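Peptidoglycan-recognition protein LB (Drosophila melanogaster, PDB 7NSZ) is a zinc-dependent amidase that cleaves the bond between N-acetylmuramoyl and L-amino acid residues of bacterial peptidoglycan, probably scavenging its biologically active forms. Local coordinates at residues C52-C58 with G85-Y91. The protein carries 1 engineered substitution. Numbering follows the deposited sequence.
Sequences CYSTPDC and GGDGMIY
Asp87 OD1 is gripped by two hydroxyls, one from each segment. Thr55 OG1 donates to Asp87 OD1 over 2.7 Å on the anti lone pair. Tyr91 OH donates to Asp87 OD1 over 2.6 Å on the syn lone pair, with OD1 lying in the plane of the tyrosine ring at its edge. Asp87 OD2 accepts from Met89 N at 2.9 Å, the amide standing 65° out of the carboxylate plane; this bond makes an Asx turn at the end of the type I turn Gly85–Gly88. Asp87 suits the place because its short side chain, with CG between the backbone N and the carbonyl carbon (chi1 60°), can fold back on its own turn and still offer a carboxylate oxygen to the helix 55-72.

Thr55 opens that helix, just after Ser54 at the N-cap, and uses both branches. The Thr55 and Asp87 side chains cross at about a right angle, and OG1 does the touching; Thr55 CG2, anti to the backbone N, rests 3.4 Å from Tyr91 OH. The tyrosine reaches across from strand 90-92. Tyr91 OH also lies 3.4 Å from Cys58 CB, and Met59 and Met62 of the helix pack on the tyrosine as well.

Beside this polar cluster the Cys52–Cys58 disulfide ties the preceding loop to the first turn of the helix. Gly85, having no side chain, lets both sulfurs come up against its CA, Cys58 SG at 3.6 Å and Cys52 SG at 3.7 Å from Gly85 CA. Gly88 suits its positive phi.

With three donors around one carboxylate, and a helix N-terminus close by, Asp87 is probably held in its charged form, joining the helix start and its disulfide to the turn that links antiparallel strands 82-84 and 90-92 of the amidase domain.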
ATOM      1  N   CYS A  52      -9.076   9.809   6.031  1.00 15.30           N
ATOM      2  CA  CYS A  52     -10.051   9.256   6.999  1.00 16.93           C
ATOM      3  C   CYS A  52      -9.420   9.392   8.374  1.00 16.96           C
ATOM      4  O   CYS A  52      -8.279   8.962   8.565  1.00 16.50           O
ATOM      5  CB  CYS A  52     -10.395   7.815   6.622  1.00 16.66           C
ATOM      6  SG  CYS A  52      -9.059   6.570   6.664  1.00 16.24           S
ATOM      7  N   TYR A  53     -10.093  10.048   9.318  1.00 16.55           N
ATOM      8  CA  TYR A  53      -9.493  10.255  10.649  1.00 18.11           C
ATOM      9  C   TYR A  53     -10.049   9.255  11.676  1.00 16.43           C
ATOM     10  O   TYR A  53      -9.332   9.016  12.680  1.00 23.80           O
ATOM     11  CB  TYR A  53      -9.712  11.697  11.093  1.00 18.91           C
ATOM     12  CG  TYR A  53      -8.881  12.670  10.296  1.00 21.21           C
ATOM     13  CD1 TYR A  53      -9.481  13.587   9.467  1.00 24.19           C
ATOM     14  CD2 TYR A  53      -7.496  12.636  10.343  1.00 23.45           C
ATOM     15  CE1 TYR A  53      -8.734  14.495   8.743  1.00 25.19           C
ATOM     16  CE2 TYR A  53      -6.725  13.510   9.587  1.00 26.54           C
ATOM     17  CZ  TYR A  53      -7.353  14.435   8.782  1.00 26.11           C
ATOM     18  OH  TYR A  53      -6.632  15.341   8.047  1.00 30.06           O
ATOM     19  N   SER A  54     -11.261   8.773  11.516  1.00 15.88           N
ATOM     20  CA  SER A  54     -11.837   7.767  12.448  1.00 15.52           C
ATOM     21  C   SER A  54     -11.836   6.361  11.838  1.00 13.53           C
ATOM     22  O   SER A  54     -11.926   6.195  10.626  1.00 13.67           O
ATOM     23  CB  SER A  54     -13.224   8.131  12.863  1.00 17.16           C
ATOM     24  OG  SER A  54     -14.167   7.803  11.887  1.00 18.93           O
ATOM     25  N   THR A  55     -11.722   5.377  12.691  1.00 12.01           N
ATOM     26  CA  THR A  55     -11.675   3.977  12.251  1.00 11.19           C
ATOM     27  C   THR A  55     -12.957   3.625  11.517  1.00 12.53           C
ATOM     28  O   THR A  55     -12.909   3.039  10.438  1.00 11.51           O
ATOM     29  CB  THR A  55     -11.394   3.073  13.433  1.00 10.98           C
ATOM     30  OG1 THR A  55     -10.084   3.361  13.895  1.00 12.09           O
ATOM     31  CG2 THR A  55     -11.504   1.609  13.052  1.00 11.16           C
ATOM     32  N   PRO A  56     -14.175   4.039  11.937  1.00 13.49           N
ATOM     33  CA  PRO A  56     -15.337   3.735  11.096  1.00 13.01           C
ATOM     34  C   PRO A  56     -15.178   4.290   9.684  1.00 13.68           C
ATOM     35  O   PRO A  56     -15.604   3.620   8.742  1.00 14.26           O
ATOM     36  CB  PRO A  56     -16.505   4.374  11.900  1.00 15.14           C
ATOM     37  CG  PRO A  56     -16.052   4.268  13.277  1.00 14.60           C
ATOM     38  CD  PRO A  56     -14.579   4.681  13.215  1.00 13.73           C
ATOM     39  N   ASP A  57     -14.647   5.506   9.561  1.00 13.13           N
ATOM     40  CA  ASP A  57     -14.504   6.107   8.219  1.00 13.33           C
ATOM     41  C   ASP A  57     -13.420   5.358   7.428  1.00 13.57           C
ATOM     42  O   ASP A  57     -13.567   5.185   6.222  1.00 13.43           O
ATOM     43  CB  ASP A  57     -14.214   7.582   8.312  1.00 15.46           C
ATOM     44  CG  ASP A  57     -15.377   8.390   8.874  1.00 17.71           C
ATOM     45  OD1 ASP A  57     -16.491   7.870   8.839  1.00 22.10           O
ATOM     46  OD2 ASP A  57     -15.100   9.404   9.447  1.00 22.09           O
ATOM     47  N   CYS A  58     -12.350   4.933   8.049  1.00 11.98           N
ATOM     48  CA  CYS A  58     -11.236   4.239   7.360  1.00 11.54           C
ATOM     49  C   CYS A  58     -11.695   2.834   6.965  1.00 10.48           C
ATOM     50  O   CYS A  58     -11.374   2.392   5.849  1.00 11.37           O
ATOM     51  CB  CYS A  58      -9.994   4.159   8.231  1.00 12.48           C
ATOM     52  SG  CYS A  58      -9.231   5.769   8.573  1.00 13.70           S
ATOM     53  N   GLY A  85      -4.835   4.035   7.374  1.00 10.11           N
ATOM     54  CA  GLY A  85      -5.812   5.100   7.631  1.00 10.34           C
ATOM     55  C   GLY A  85      -5.207   6.238   8.459  1.00 11.15           C
ATOM     56  O   GLY A  85      -4.187   6.077   9.105  1.00 10.91           O
ATOM     57  N   GLY A  86      -5.919   7.365   8.458  1.00 12.61           N
ATOM     58  CA  GLY A  86      -5.596   8.535   9.295  1.00 12.99           C
ATOM     59  C   GLY A  86      -5.920   8.290  10.750  1.00 13.03           C
ATOM     60  O   GLY A  86      -5.534   9.121  11.588  1.00 14.43           O
ATOM     61  N   ASP A  87      -6.548   7.150  11.062  1.00 12.47           N
ATOM     62  CA  ASP A  87      -6.647   6.657  12.446  1.00 11.83           C
ATOM     63  C   ASP A  87      -5.334   6.052  12.921  1.00 11.64           C
ATOM     64  O   ASP A  87      -5.271   5.610  14.063  1.00 13.10           O
ATOM     65  CB  ASP A  87      -7.780   5.642  12.560  1.00 11.70           C
ATOM     66  CG  ASP A  87      -7.624   4.416  11.677  1.00 11.48           C
ATOM     67  OD1 ASP A  87      -8.498   3.507  11.776  1.00 11.24           O
ATOM     68  OD2 ASP A  87      -6.653   4.375  10.823  1.00 11.59           O
ATOM     69  N   GLY A  88      -4.329   5.955  12.058  1.00 11.98           N
ATOM     70  CA  GLY A  88      -3.059   5.313  12.405  1.00 12.32           C
ATOM     71  C   GLY A  88      -3.104   3.790  12.402  1.00 10.49           C
ATOM     72  O   GLY A  88      -2.104   3.149  12.839  1.00 12.75           O
ATOM     73  N   MET A  89      -4.183   3.221  11.863  1.00 10.07           N
ATOM     74  CA  MET A  89      -4.307   1.755  11.798  1.00 10.20           C
ATOM     75  C   MET A  89      -3.865   1.266  10.431  1.00  8.86           C
ATOM     76  O   MET A  89      -3.898   1.977   9.402  1.00 10.27           O
ATOM     77  CB  MET A  89      -5.756   1.356  12.072  1.00 10.99           C
ATOM     78  CG  MET A  89      -6.198   1.727  13.434  1.00 11.71           C
ATOM     79  SD  MET A  89      -5.309   0.951  14.808  1.00 14.01           S
ATOM     80  CE  MET A  89      -5.084   2.438  15.780  1.00 19.00           C
ATOM     81  N   ILE A  90      -3.486  -0.022  10.385  1.00  9.04           N
ATOM     82  CA  ILE A  90      -3.145  -0.720   9.134  1.00  9.46           C
ATOM     83  C   ILE A  90      -4.259  -1.706   8.828  1.00  8.76           C
ATOM     84  O   ILE A  90      -4.668  -2.451   9.725  1.00 10.16           O
ATOM     85  CB  ILE A  90      -1.802  -1.418   9.266  1.00 10.74           C
ATOM     86  CG1 ILE A  90      -0.725  -0.431   9.681  1.00 12.91           C
ATOM     87  CG2 ILE A  90      -1.436  -2.178   7.972  1.00 12.71           C
ATOM     88  CD1 ILE A  90       0.434  -1.008  10.323  1.00 16.84           C
ATOM     89  N   TYR A  91      -4.707  -1.727   7.579  1.00  8.87           N
ATOM     90  CA  TYR A  91      -5.814  -2.558   7.124  1.00  8.96           C
ATOM     91  C   TYR A  91      -5.282  -3.609   6.162  1.00  9.17           C
ATOM     92  O   TYR A  91      -4.695  -3.258   5.109  1.00  9.08           O
ATOM     93  CB  TYR A  91      -6.869  -1.667   6.483  1.00  9.63           C
ATOM     94  CG  TYR A  91      -7.556  -0.755   7.455  1.00 10.03           C
ATOM     95  CD1 TYR A  91      -7.007   0.461   7.847  1.00  9.99           C
ATOM     96  CD2 TYR A  91      -8.714  -1.171   8.063  1.00 11.53           C
ATOM     97  CE1 TYR A  91      -7.606   1.256   8.816  1.00 10.68           C
ATOM     98  CE2 TYR A  91      -9.329  -0.403   9.035  1.00 11.75           C
ATOM     99  CZ  TYR A  91      -8.795   0.837   9.386  1.00 10.47           C
ATOM    100  OH  TYR A  91      -9.397   1.583  10.363  1.00 12.06           O
TER